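Local structure of sphingomyelinase-c (1ZWX) at residues 54-59 against 98-103; 124-129 against 151-156; 17-22 against 288-293. The protein belongs to the endonuclease/exonuclease/phosphatase family and has its DNase I-like fold, in which two mixed beta-sheets pack with helices outside them. All blocks are in the same frame, centred on the assembly; numbering follows the deposited sequence. Where two conformers were deposited one is given.

Contact 1 of 3, residues 54-59 against 98-103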
ATOM      1  N   GLU A  54      -2.154   1.902  -5.473  1.00 19.84           N
ATOM      2  CA  GLU A  54      -2.313   1.950  -6.948  1.00 21.36           C
ATOM      3  C   GLU A  54      -3.682   1.461  -7.446  1.00 21.73           C
ATOM      4  O   GLU A  54      -3.821   0.906  -8.565  1.00 22.15           O
ATOM      5  CB  GLU A  54      -1.166   1.243  -7.651  1.00 21.32           C
ATOM      6  CG  GLU A  54       0.130   2.028  -7.515  1.00 23.19           C
ATOM      7  CD  GLU A  54       1.330   1.422  -8.282  1.00 24.68           C
ATOM      8  OE1 GLU A  54       1.142   0.586  -9.201  1.00 27.28           O
ATOM      9  OE2 GLU A  54       2.479   1.767  -7.919  1.00 28.01           O
ATOM     10  N   ALA A  55      -4.679   1.680  -6.614  1.00 19.77           N
ATOM     11  CA  ALA A  55      -6.089   1.517  -7.033  1.00 20.37           C
ATOM     12  C   ALA A  55      -6.507   2.826  -7.673  1.00 19.58           C
ATOM     13  O   ALA A  55      -7.271   3.605  -7.097  1.00 20.45           O
ATOM     14  CB  ALA A  55      -6.969   1.179  -5.804  1.00 19.93           C
ATOM     15  N   PHE A  56      -5.980   3.091  -8.874  1.00 20.86           N
ATOM     16  CA  PHE A  56      -6.157   4.391  -9.517  1.00 21.05           C
ATOM     17  C   PHE A  56      -7.361   4.406 -10.477  1.00 22.19           C
ATOM     18  O   PHE A  56      -8.169   5.351 -10.475  1.00 22.68           O
ATOM     19  CB  PHE A  56      -4.916   4.795 -10.342  1.00 20.33           C
ATOM     20  CG  PHE A  56      -3.698   5.162  -9.537  1.00 21.17           C
ATOM     21  CD1 PHE A  56      -2.498   4.494  -9.766  1.00 21.98           C
ATOM     22  CD2 PHE A  56      -3.737   6.175  -8.586  1.00 22.56           C
ATOM     23  CE1 PHE A  56      -1.356   4.844  -9.060  1.00 21.62           C
ATOM     24  CE2 PHE A  56      -2.579   6.524  -7.863  1.00 21.87           C
ATOM     25  CZ  PHE A  56      -1.411   5.854  -8.106  1.00 19.91           C
ATOM     26  N   ASP A  57      -7.458   3.379 -11.314  1.00 23.03           N
ATOM     27  CA  ASP A  57      -8.506   3.363 -12.355  1.00 24.45           C
ATOM     28  C   ASP A  57      -9.855   3.375 -11.680  1.00 25.48           C
ATOM     29  O   ASP A  57     -10.121   2.524 -10.834  1.00 25.60           O
ATOM     30  CB  ASP A  57      -8.419   2.096 -13.186  1.00 24.04           C
ATOM     31  CG  ASP A  57      -9.455   2.078 -14.294  1.00 26.21           C
ATOM     32  OD1 ASP A  57     -10.339   1.195 -14.289  1.00 26.42           O
ATOM     33  OD2 ASP A  57      -9.371   2.977 -15.159  1.00 25.93           O
ATOM     34  N   THR A  58     -10.724   4.300 -12.073  1.00 26.98           N
ATOM     35  CA  THR A  58     -12.004   4.446 -11.409  1.00 28.32           C
ATOM     36  C   THR A  58     -12.822   3.133 -11.382  1.00 28.20           C
ATOM     37  O   THR A  58     -13.251   2.687 -10.312  1.00 27.27           O
ATOM     38  CB  THR A  58     -12.805   5.607 -12.041  1.00 29.20           C
ATOM     39  OG1 THR A  58     -12.102   6.830 -11.794  1.00 32.13           O
ATOM     40  CG2 THR A  58     -14.169   5.701 -11.433  1.00 30.78           C
ATOM     41  N   SER A  59     -13.020   2.518 -12.553  1.00 28.42           N
ATOM     42  CA  SER A  59     -13.841   1.294 -12.668  1.00 27.88           C
ATOM     43  C   SER A  59     -13.245   0.052 -12.035  1.00 26.75           C
ATOM     44  O   SER A  59     -13.955  -0.667 -11.328  1.00 27.26           O
ATOM     45  CB  SER A  59     -14.194   0.990 -14.135  1.00 28.61           C
ATOM     46  OG  SER A  59     -14.865   2.100 -14.691  1.00 32.11           O
ATOM     47  N   LEU A  98      -4.309  14.634 -12.218  1.00 40.48           N
ATOM     48  CA  LEU A  98      -5.271  13.986 -13.110  1.00 38.54           C
ATOM     49  C   LEU A  98      -6.044  12.847 -12.411  1.00 37.18           C
ATOM     50  O   LEU A  98      -7.016  12.295 -12.960  1.00 37.24           O
ATOM     51  CB  LEU A  98      -4.505  13.436 -14.321  1.00 38.59           C
ATOM     52  N   GLU A  99      -5.628  12.532 -11.184  1.00 34.21           N
ATOM     53  CA  GLU A  99      -5.833  11.212 -10.625  1.00 31.74           C
ATOM     54  C   GLU A  99      -5.857  11.233  -9.090  1.00 29.43           C
ATOM     55  O   GLU A  99      -5.211  12.075  -8.459  1.00 27.97           O
ATOM     56  CB  GLU A  99      -4.656  10.344 -11.058  1.00 32.30           C
ATOM     57  CG  GLU A  99      -4.964   8.933 -11.069  1.00 34.99           C
ATOM     58  CD  GLU A  99      -3.897   8.123 -11.712  1.00 36.45           C
ATOM     59  OE1 GLU A  99      -2.717   8.229 -11.306  1.00 35.44           O
ATOM     60  OE2 GLU A  99      -4.256   7.344 -12.608  1.00 36.35           O
ATOM     61  N   ASP A 100      -6.579  10.285  -8.501  1.00 25.94           N
ATOM     62  CA  ASP A 100      -6.589  10.139  -7.043  1.00 24.62           C
ATOM     63  C   ASP A 100      -5.293   9.517  -6.523  1.00 23.13           C
ATOM     64  O   ASP A 100      -4.348   9.274  -7.294  1.00 22.75           O
ATOM     65  CB  ASP A 100      -7.872   9.398  -6.590  1.00 23.86           C
ATOM     66  CG  ASP A 100      -7.911   7.939  -7.000  1.00 24.58           C
ATOM     67  OD1 ASP A 100      -9.036   7.398  -7.151  1.00 28.88           O
ATOM     68  OD2 ASP A 100      -6.872   7.287  -7.129  1.00 19.08           O
ATOM     69  N   GLY A 101      -5.211   9.267  -5.214  1.00 22.66           N
ATOM     70  CA  GLY A 101      -3.954   8.771  -4.633  1.00 20.99           C
ATOM     71  C   GLY A 101      -3.768   7.274  -4.602  1.00 20.93           C
ATOM     72  O   GLY A 101      -2.691   6.790  -4.248  1.00 21.54           O
ATOM     73  N   GLY A 102      -4.813   6.534  -4.993  1.00 20.77           N
ATOM     74  CA  GLY A 102      -4.716   5.083  -5.204  1.00 20.01           C
ATOM     75  C   GLY A 102      -4.748   4.262  -3.917  1.00 20.29           C
ATOM     76  O   GLY A 102      -4.743   3.050  -3.969  1.00 20.75           O
ATOM     77  N   VAL A 103      -4.829   4.922  -2.762  1.00 19.07           N
ATOM     78  CA  VAL A 103      -4.799   4.196  -1.465  1.00 18.85           C
ATOM     79  C   VAL A 103      -6.192   4.005  -0.875  1.00 17.67           C
ATOM     80  O   VAL A 103      -6.928   4.945  -0.756  1.00 18.28           O
ATOM     81  CB  VAL A 103      -3.960   4.944  -0.395  1.00 18.33           C
ATOM     82  CG1 VAL A 103      -4.012   4.170   0.955  1.00 20.20           C
ATOM     83  CG2 VAL A 103      -2.494   5.120  -0.879  1.00 19.18           C
TER
HETATM   84  O   HOH W   1      -1.424   4.297  -4.350  1.00 19.05           O
HETATM   85  O   HOH W   2      -9.567   4.960  -7.740  1.00 20.52           O
HETATM   86  O   HOH W   3      -8.370   8.648  -9.916  1.00 31.45           O
HETATM   87  O   HOH W   4      -7.394   7.020 -13.221  1.00 52.52           O
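At the end of strand 49-55, in the first sheet of the DNase I-like fold, E54 and A55 meet G102 in the loop that leads into the neighbouring strand 104-107. The E54 backbone N lies 3.2 Å from G102 O at an angle too poor for a hydrogen bond. It donates instead to a water, which in turn donates to G101 O, so one water spans the two backbones. The E54 side chain leaves the backbone away from the loop; its OE2 accepts from N17 ND2 and lies close to a bound phosphate ion. A55, centre of an inverse gamma turn, makes the direct link: its N donates to G102 O over 3.0 Å, in the carbonyl plane and on a lone pair, 155° at the hydrogen. In return A55 O receives a CA-H...O contact from G102 CA, 165° at the hydrogen. A second water lies between A55 O and D100 OD1, within hydrogen-bonding distance of both.

F56 gives the largest share of the buried surface. With CG anti to the carbonyl carbon, its ring is sandwiched: E54 CA stands over one face, and the E99 carboxylate stacks on the opposite face with planes only 6° apart. E99 OE1 sits 3.5 Å above the ring plane toward the rim, while OE2 reaches F56 CB at 3.5 Å. In the conformer given, the S129 hydroxyl bonds to E99 OE1. G102, at positive phi, brings its backbone N to 3.6 Å from F56 CE2. D100 turns its carboxylate back along its own segment, where OD2 accepts a weak bond from G102 N and touches F56 CD2 at 3.6 Å. At the ring edge, near its plane, D100 O lies 3.3 Å from F56 CE2.

Contact 2 of 3, residues 124-129 against 151-156. Unlike the reference sequence in segment 151-156: Q153 (reference Pro).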
ATOM      1  N   GLY A 124       7.866  14.896 -10.454  1.00 24.19           N
ATOM      2  CA  GLY A 124       7.798  14.098 -11.671  1.00 22.38           C
ATOM      3  C   GLY A 124       6.371  13.703 -11.956  1.00 21.74           C
ATOM      4  O   GLY A 124       5.452  14.424 -11.628  1.00 21.94           O
ATOM      5  N   ALA A 125       6.192  12.531 -12.549  1.00 23.09           N
ATOM      6  CA  ALA A 125       4.857  12.046 -12.918  1.00 23.64           C
ATOM      7  C   ALA A 125       3.949  11.899 -11.724  1.00 24.94           C
ATOM      8  O   ALA A 125       2.712  11.887 -11.875  1.00 24.91           O
ATOM      9  CB  ALA A 125       4.976  10.698 -13.642  1.00 24.65           C
ATOM     10  N   ASP A 126       4.543  11.798 -10.524  1.00 23.98           N
ATOM     11  CA  ASP A 126       3.718  11.675  -9.285  1.00 24.74           C
ATOM     12  C   ASP A 126       2.891  12.905  -8.981  1.00 24.16           C
ATOM     13  O   ASP A 126       1.858  12.816  -8.299  1.00 23.75           O
ATOM     14  CB  ASP A 126       4.591  11.269  -8.074  1.00 25.00           C
ATOM     15  CG  ASP A 126       4.688   9.769  -7.945  1.00 28.38           C
ATOM     16  OD1 ASP A 126       3.997   9.106  -8.761  1.00 35.11           O
ATOM     17  OD2 ASP A 126       5.398   9.230  -7.078  1.00 24.72           O
ATOM     18  N   ARG A 127       3.300  14.048  -9.535  1.00 22.71           N
ATOM     19  CA  ARG A 127       2.506  15.272  -9.418  1.00 23.80           C
ATOM     20  C   ARG A 127       1.141  15.154 -10.104  1.00 24.37           C
ATOM     21  O   ARG A 127       0.259  15.978  -9.856  1.00 24.09           O
ATOM     22  CB  ARG A 127       3.249  16.504  -9.982  1.00 24.50           C
ATOM     23  CG  ARG A 127       4.563  16.835  -9.258  1.00 24.42           C
ATOM     24  CD  ARG A 127       5.240  18.060  -9.918  1.00 27.28           C
ATOM     25  NE  ARG A 127       6.001  18.777  -8.908  1.00 35.88           N
ATOM     26  CZ  ARG A 127       5.820  20.041  -8.577  1.00 37.26           C
ATOM     27  NH1 ARG A 127       4.963  20.800  -9.232  1.00 37.94           N
ATOM     28  NH2 ARG A 127       6.570  20.571  -7.634  1.00 42.51           N
ATOM     29  N   LEU A 128       0.954  14.138 -10.948  1.00 24.28           N
ATOM     30  CA  LEU A 128      -0.360  13.946 -11.608  1.00 25.44           C
ATOM     31  C   LEU A 128      -1.384  13.198 -10.735  1.00 25.61           C
ATOM     32  O   LEU A 128      -2.572  13.087 -11.100  1.00 26.14           O
ATOM     33  CB  LEU A 128      -0.180  13.229 -12.959  1.00 25.92           C
ATOM     34  CG  LEU A 128       0.605  14.060 -13.996  1.00 27.47           C
ATOM     35  CD1 LEU A 128       0.896  13.218 -15.217  1.00 30.13           C
ATOM     36  CD2 LEU A 128      -0.150  15.346 -14.370  1.00 30.17           C
ATOM     37  N   SER A 129      -0.947  12.725  -9.561  1.00 25.49           N
ATOM     38  CA  SER A 129      -1.856  11.992  -8.648  1.00 24.70           C
ATOM     39  C   SER A 129      -1.862  12.595  -7.241  1.00 25.12           C
ATOM     40  O   SER A 129      -0.835  13.062  -6.749  1.00 24.60           O
ATOM     41  CB  SER A 129      -1.510  10.505  -8.559  1.00 24.15           C
ATOM     42  OG  SER A 129      -1.248   9.883  -9.798  0.50 20.13           O
ATOM     43  N   HIS A 151       1.224   5.381   0.111  1.00 18.35           N
ATOM     44  CA  HIS A 151       2.005   5.048  -1.069  1.00 19.00           C
ATOM     45  C   HIS A 151       2.743   6.353  -1.377  1.00 18.87           C
ATOM     46  O   HIS A 151       2.136   7.354  -1.750  1.00 19.44           O
ATOM     47  CB  HIS A 151       1.095   4.626  -2.247  1.00 19.81           C
ATOM     48  CG  HIS A 151       1.840   4.368  -3.538  1.00 18.86           C
ATOM     49  ND1 HIS A 151       1.208   4.323  -4.769  1.00 22.28           N
ATOM     50  CD2 HIS A 151       3.152   4.152  -3.783  1.00 21.04           C
ATOM     51  CE1 HIS A 151       2.103   4.064  -5.712  1.00 21.81           C
ATOM     52  NE2 HIS A 151       3.291   3.955  -5.142  1.00 20.80           N
ATOM     53  N   THR A 152       4.058   6.330  -1.168  1.00 19.92           N
ATOM     54  CA  THR A 152       4.882   7.553  -1.249  1.00 19.62           C
ATOM     55  C   THR A 152       5.503   7.732  -2.662  1.00 19.38           C
ATOM     56  O   THR A 152       5.407   6.868  -3.521  1.00 19.66           O
ATOM     57  CB  THR A 152       6.022   7.539  -0.184  1.00 17.87           C
ATOM     58  OG1 THR A 152       6.778   6.351  -0.358  1.00 19.88           O
ATOM     59  CG2 THR A 152       5.448   7.555   1.250  1.00 20.40           C
ATOM     60  N   GLN A 153       6.101   8.901  -2.857  1.00 19.73           N
ATOM     61  CA  GLN A 153       6.834   9.269  -4.074  1.00 19.99           C
ATOM     62  C   GLN A 153       7.762   8.180  -4.600  1.00 20.30           C
ATOM     63  O   GLN A 153       8.593   7.651  -3.854  1.00 19.85           O
ATOM     64  CB  GLN A 153       7.658  10.541  -3.747  1.00 19.30           C
ATOM     65  CG  GLN A 153       8.565  10.995  -4.931  1.00 20.92           C
ATOM     66  CD  GLN A 153       7.764  11.649  -6.062  1.00 18.30           C
ATOM     67  OE1 GLN A 153       6.872  12.474  -5.824  1.00 20.65           O
ATOM     68  NE2 GLN A 153       8.098  11.294  -7.298  1.00 19.18           N
ATOM     69  N   ALA A 154       7.680   7.901  -5.918  1.00 20.55           N
ATOM     70  CA  ALA A 154       8.567   6.943  -6.565  1.00 22.32           C
ATOM     71  C   ALA A 154       9.831   7.653  -7.092  1.00 23.50           C
ATOM     72  O   ALA A 154       9.824   8.867  -7.292  1.00 24.03           O
ATOM     73  CB  ALA A 154       7.851   6.268  -7.742  1.00 23.19           C
ATOM     74  N   ASP A 155      10.890   6.875  -7.315  1.00 24.71           N
ATOM     75  CA  ASP A 155      11.987   7.322  -8.212  1.00 26.68           C
ATOM     76  C   ASP A 155      11.364   7.520  -9.618  1.00 27.50           C
ATOM     77  O   ASP A 155      10.503   6.707 -10.026  1.00 27.51           O
ATOM     78  CB  ASP A 155      13.143   6.297  -8.210  1.00 26.53           C
ATOM     79  CG  ASP A 155      13.993   6.374  -6.933  1.00 28.42           C
ATOM     80  OD1 ASP A 155      13.724   7.221  -6.061  1.00 27.10           O
ATOM     81  OD2 ASP A 155      14.967   5.612  -6.810  1.00 31.68           O
ATOM     82  N   ASP A 156      11.761   8.606 -10.314  1.00 28.42           N
ATOM     83  CA  ASP A 156      11.218   9.031 -11.638  1.00 28.01           C
ATOM     84  C   ASP A 156      12.464   9.280 -12.471  1.00 28.66           C
ATOM     85  O   ASP A 156      13.403   9.912 -11.980  1.00 27.88           O
ATOM     86  CB  ASP A 156      10.446  10.351 -11.499  1.00 28.60           C
ATOM     87  CG  ASP A 156       9.617  10.764 -12.784  1.00 32.98           C
ATOM     88  OD1 ASP A 156      10.173  11.164 -13.846  1.00 37.82           O
ATOM     89  OD2 ASP A 156       8.357  10.738 -12.701  1.00 40.06           O
TER
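Two aspartates, D126 and D156, hold the segments together, each accepting from a backbone N-H of the opposite segment. D126 OD2 accepts from A154 N at 2.9 Å, a nearly straight bond (164°) that meets the oxygen almost end-on to its C-O bond. In the other direction D156 OD2 accepts from A125 N at 2.8 Å, the donor standing above the carboxylate plane, 38° out of it. With CG anti to the backbone N, D156 extends to the start of the 3-10 turn, and OD2 also touches A125 CB at 3.5 Å and G124 CA at 3.6 Å.

Beside the D126 carboxylate lies the amide of Q153, a residue that differs from the reference sequence. Its chain bends at chi2 and brings OE1 to 3.4 Å from D126 CB, the amide plane tilted 58° from the carboxylate. NE2 passes D126 OD2 at a poor angle for bonding and donates instead to A154 O at 3.0 Å, on a lone pair in the carbonyl plane.

These residues belong to two loops at one end of the second sheet of the DNase I-like fold: the loop holding 124-129 comes ahead of strand 132-140, while the segment 151-156 leads out of strand 143-151 toward helix 161-182. Further out, K131 makes a salt bridge with D126 OD2 and also donates to T152 O, so one ammonium joins both sides and probably offsets the carboxylate charge. G123 N donates to Q153 OE1, fixing the amide's rotation from its other end. D156 OD1 accepts from L158 N, and R168 of helix 161-182 bonds to Q153 O and makes a salt bridge with D155 OD1.

Contact 3 of 3, residues 17-22 against 288-293. With PO4 (phosphate ion), chain B.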
ATOM      1  N   ASN A  17       0.076  -3.416  -3.274  1.00 21.06           N
ATOM      2  CA  ASN A  17       0.079  -2.472  -4.356  1.00 21.01           C
ATOM      3  C   ASN A  17      -0.422  -3.276  -5.559  1.00 20.38           C
ATOM      4  O   ASN A  17       0.284  -4.138  -6.076  1.00 21.12           O
ATOM      5  CB  ASN A  17       1.528  -1.955  -4.565  1.00 20.92           C
ATOM      6  CG  ASN A  17       1.614  -0.943  -5.676  1.00 22.38           C
ATOM      7  OD1 ASN A  17       0.791  -0.977  -6.607  1.00 21.78           O
ATOM      8  ND2 ASN A  17       2.583  -0.024  -5.592  1.00 20.95           N
ATOM      9  N   VAL A  18      -1.667  -3.023  -5.948  1.00 20.86           N
ATOM     10  CA  VAL A  18      -2.358  -3.870  -6.923  1.00 20.29           C
ATOM     11  C   VAL A  18      -2.193  -3.395  -8.393  1.00 20.86           C
ATOM     12  O   VAL A  18      -2.719  -4.033  -9.311  1.00 20.86           O
ATOM     13  CB  VAL A  18      -3.874  -4.003  -6.591  1.00 19.98           C
ATOM     14  CG1 VAL A  18      -4.057  -4.776  -5.246  1.00 20.32           C
ATOM     15  CG2 VAL A  18      -4.531  -2.668  -6.510  1.00 16.52           C
ATOM     16  N   TYR A  19      -1.478  -2.293  -8.603  1.00 21.63           N
ATOM     17  CA  TYR A  19      -1.158  -1.878  -9.974  1.00 21.86           C
ATOM     18  C   TYR A  19      -2.396  -1.832 -10.883  1.00 21.53           C
ATOM     19  O   TYR A  19      -2.466  -2.579 -11.873  1.00 22.00           O
ATOM     20  CB  TYR A  19      -0.135  -2.857 -10.541  1.00 23.13           C
ATOM     21  CG  TYR A  19       0.404  -2.516 -11.919  1.00 26.24           C
ATOM     22  CD1 TYR A  19       0.789  -1.222 -12.231  1.00 29.76           C
ATOM     23  CD2 TYR A  19       0.588  -3.502 -12.868  1.00 25.56           C
ATOM     24  CE1 TYR A  19       1.310  -0.890 -13.483  1.00 31.02           C
ATOM     25  CE2 TYR A  19       1.135  -3.195 -14.128  1.00 29.22           C
ATOM     26  CZ  TYR A  19       1.498  -1.884 -14.420  1.00 30.06           C
ATOM     27  OH  TYR A  19       2.027  -1.549 -15.675  1.00 31.55           O
ATOM     28  N   LEU A  20      -3.354  -0.962 -10.549  1.00 20.50           N
ATOM     29  CA  LEU A  20      -4.548  -0.694 -11.371  1.00 20.86           C
ATOM     30  C   LEU A  20      -4.474   0.715 -11.945  1.00 20.68           C
ATOM     31  O   LEU A  20      -5.131   1.665 -11.497  1.00 21.04           O
ATOM     32  CB  LEU A  20      -5.865  -0.933 -10.605  1.00 20.18           C
ATOM     33  CG  LEU A  20      -6.071  -2.372 -10.053  1.00 19.68           C
ATOM     34  CD1 LEU A  20      -7.321  -2.409  -9.158  1.00 21.63           C
ATOM     35  CD2 LEU A  20      -6.102  -3.566 -11.093  1.00 21.23           C
ATOM     36  N   PHE A  21      -3.619   0.844 -12.956  1.00 21.10           N
ATOM     37  CA  PHE A  21      -3.461   2.127 -13.639  1.00 21.41           C
ATOM     38  C   PHE A  21      -4.695   2.518 -14.424  1.00 22.51           C
ATOM     39  O   PHE A  21      -5.505   1.664 -14.804  1.00 21.09           O
ATOM     40  CB  PHE A  21      -2.245   2.051 -14.551  1.00 21.75           C
ATOM     41  CG  PHE A  21      -0.933   2.353 -13.849  1.00 23.76           C
ATOM     42  CD1 PHE A  21      -0.796   2.202 -12.452  1.00 23.71           C
ATOM     43  CD2 PHE A  21       0.185   2.778 -14.595  1.00 24.15           C
ATOM     44  CE1 PHE A  21       0.447   2.480 -11.811  1.00 25.67           C
ATOM     45  CE2 PHE A  21       1.407   3.067 -13.968  1.00 26.03           C
ATOM     46  CZ  PHE A  21       1.540   2.897 -12.563  1.00 26.09           C
ATOM     47  N   SER A  22      -4.841   3.820 -14.655  1.00 21.89           N
ATOM     48  CA  SER A  22      -5.915   4.368 -15.493  1.00 23.70           C
ATOM     49  C   SER A  22      -6.062   3.609 -16.822  1.00 24.12           C
ATOM     50  O   SER A  22      -5.102   3.498 -17.556  1.00 24.03           O
ATOM     51  CB  SER A  22      -5.604   5.829 -15.808  1.00 24.22           C
ATOM     52  OG  SER A  22      -6.319   6.258 -16.951  1.00 28.26           O
ATOM     53  N   PHE A 288      -0.766 -11.110 -10.153  1.00 26.16           N
ATOM     54  CA  PHE A 288      -1.889 -10.267  -9.746  1.00 25.34           C
ATOM     55  C   PHE A 288      -1.572  -8.793  -9.960  1.00 25.44           C
ATOM     56  O   PHE A 288      -2.481  -7.971 -10.139  1.00 25.45           O
ATOM     57  CB  PHE A 288      -2.180 -10.453  -8.241  1.00 25.18           C
ATOM     58  CG  PHE A 288      -2.674 -11.850  -7.879  1.00 25.54           C
ATOM     59  CD1 PHE A 288      -1.831 -12.763  -7.280  1.00 26.65           C
ATOM     60  CD2 PHE A 288      -3.981 -12.227  -8.151  1.00 25.80           C
ATOM     61  CE1 PHE A 288      -2.279 -14.067  -6.953  1.00 27.66           C
ATOM     62  CE2 PHE A 288      -4.434 -13.535  -7.831  1.00 25.84           C
ATOM     63  CZ  PHE A 288      -3.593 -14.426  -7.234  1.00 25.59           C
ATOM     64  N   SER A 289      -0.289  -8.474  -9.875  1.00 24.93           N
ATOM     65  CA  SER A 289       0.196  -7.095  -9.914  1.00 25.71           C
ATOM     66  C   SER A 289       1.693  -7.133 -10.208  1.00 25.43           C
ATOM     67  O   SER A 289       2.299  -8.218 -10.212  1.00 25.53           O
ATOM     68  CB  SER A 289      -0.087  -6.405  -8.564  1.00 25.28           C
ATOM     69  OG  SER A 289       0.775  -5.301  -8.358  1.00 27.27           O
ATOM     70  N   ASP A 290       2.304  -5.974 -10.445  1.00 24.92           N
ATOM     71  CA  ASP A 290       3.748  -5.939 -10.603  1.00 25.80           C
ATOM     72  C   ASP A 290       4.489  -5.918  -9.264  1.00 25.07           C
ATOM     73  O   ASP A 290       5.726  -6.043  -9.243  1.00 25.53           O
ATOM     74  CB  ASP A 290       4.198  -4.801 -11.553  1.00 26.60           C
ATOM     75  CG  ASP A 290       3.922  -3.391 -11.011  1.00 31.17           C
ATOM     76  OD1 ASP A 290       3.160  -3.201 -10.032  1.00 30.49           O
ATOM     77  OD2 ASP A 290       4.477  -2.431 -11.620  1.00 36.49           O
ATOM     78  N   HIS A 291       3.745  -5.728  -8.156  1.00 23.78           N
ATOM     79  CA  HIS A 291       4.313  -5.860  -6.802  1.00 23.30           C
ATOM     80  C   HIS A 291       3.757  -7.138  -6.200  1.00 23.01           C
ATOM     81  O   HIS A 291       2.613  -7.504  -6.483  1.00 22.43           O
ATOM     82  CB  HIS A 291       3.910  -4.715  -5.870  1.00 22.88           C
ATOM     83  CG  HIS A 291       4.585  -3.408  -6.156  1.00 24.72           C
ATOM     84  ND1 HIS A 291       5.513  -2.850  -5.302  1.00 25.11           N
ATOM     85  CD2 HIS A 291       4.454  -2.540  -7.194  1.00 25.78           C
ATOM     86  CE1 HIS A 291       5.941  -1.702  -5.808  1.00 26.13           C
ATOM     87  NE2 HIS A 291       5.311  -1.488  -6.953  1.00 27.14           N
ATOM     88  N   TYR A 292       4.540  -7.769  -5.327  1.00 23.03           N
ATOM     89  CA  TYR A 292       4.011  -8.852  -4.508  1.00 24.08           C
ATOM     90  C   TYR A 292       3.356  -8.298  -3.255  1.00 24.20           C
ATOM     91  O   TYR A 292       3.781  -7.263  -2.753  1.00 24.19           O
ATOM     92  CB  TYR A 292       5.093  -9.875  -4.141  1.00 23.96           C
ATOM     93  CG  TYR A 292       5.701 -10.546  -5.322  1.00 24.67           C
ATOM     94  CD1 TYR A 292       7.102 -10.518  -5.540  1.00 25.69           C
ATOM     95  CD2 TYR A 292       4.900 -11.202  -6.246  1.00 25.20           C
ATOM     96  CE1 TYR A 292       7.666 -11.156  -6.666  1.00 26.15           C
ATOM     97  CE2 TYR A 292       5.454 -11.828  -7.376  1.00 26.79           C
ATOM     98  CZ  TYR A 292       6.816 -11.803  -7.583  1.00 25.96           C
ATOM     99  OH  TYR A 292       7.308 -12.445  -8.710  1.00 27.81           O
ATOM    100  N   PRO A 293       2.285  -8.974  -2.767  1.00 23.98           N
ATOM    101  CA  PRO A 293       1.634  -8.575  -1.520  1.00 23.46           C
ATOM    102  C   PRO A 293       2.548  -8.873  -0.323  1.00 22.75           C
ATOM    103  O   PRO A 293       3.441  -9.723  -0.422  1.00 23.41           O
ATOM    104  CB  PRO A 293       0.394  -9.470  -1.442  1.00 22.93           C
ATOM    105  CG  PRO A 293       0.416 -10.357  -2.641  1.00 24.62           C
ATOM    106  CD  PRO A 293       1.683 -10.179  -3.375  1.00 23.94           C
TER
HETATM  107  P   PO4 B 401       5.553   1.619  -9.526  1.00 49.75           P
HETATM  108  O1  PO4 B 401       6.241   1.267 -10.836  1.00 47.52           O
HETATM  109  O2  PO4 B 401       4.997   0.372  -8.889  1.00 43.76           O
HETATM  110  O3  PO4 B 401       6.566   2.186  -8.546  1.00 47.21           O
HETATM  111  O4  PO4 B 401       4.444   2.609  -9.828  1.00 48.55           O
HETATM  112  O   HOH W   5       2.550  -4.808  -2.569  1.00 23.86           O
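The backbones approach most closely at V18 and S289, CA atoms 5.1 Å apart, where strand 12-20 of the DNase I-like fold runs beside the loop ahead of strand 294-298. S289 OG donates to N17 O at 2.6 Å, somewhat tilted from the carbonyl plane, and accepts from H291 N at 171°, closing an ST turn. With one bond given and one accepted, the hydroxyl links the strand to the loop. N17 makes an Asx turn of its own, its OD1 accepting from Y19 N.

CG of N17 lies anti to the backbone N (chi1 -179°), laying the amide flat over the H291 ring, planes 10° apart. N17 CB makes a CH-pi contact 4.0 Å from the ring centroid, and ND2 stands 3.4 Å above the ring plane toward the rim. That amide nitrogen donates to E54 and D195. Beside it, Y19 and D290 stack with ring and carboxylate planes roughly parallel; D290 OD2 lies above the ring centre and OD1 reaches Y19 CB. F21 in turn receives Y19 CE1 over the centre of its face.

The H291 imidazole is held at two corners: ND1 is hydrogen-bonded to D248 OD1, and in the ring plane NE2 donates to O2 of a bound phosphate ion at 2.7 Å.

From the N terminus, strand 12-20 supplies the first half of contact 3, which closes only at residues 288-293 and so encloses the other two. Inside that long loop contact 1 closes first, between 54-59 and 98-103; contact 2 follows in series, between 124-129 and 151-156, and none cross. Contacts 1 and 3 share the first sheet, where strands 49-55 and 12-20 are neighbours: L20 N probably bonds to E54 O, and L20 O to D57 N. Contact 2 brings in the second sheet and meets contact 1 through S129 OG and E99 OE1, 2.7 Å apart in one conformer of S129, and through packing of H151 on E54. Contacts 2 and 3 touch loosely, H151 against N17.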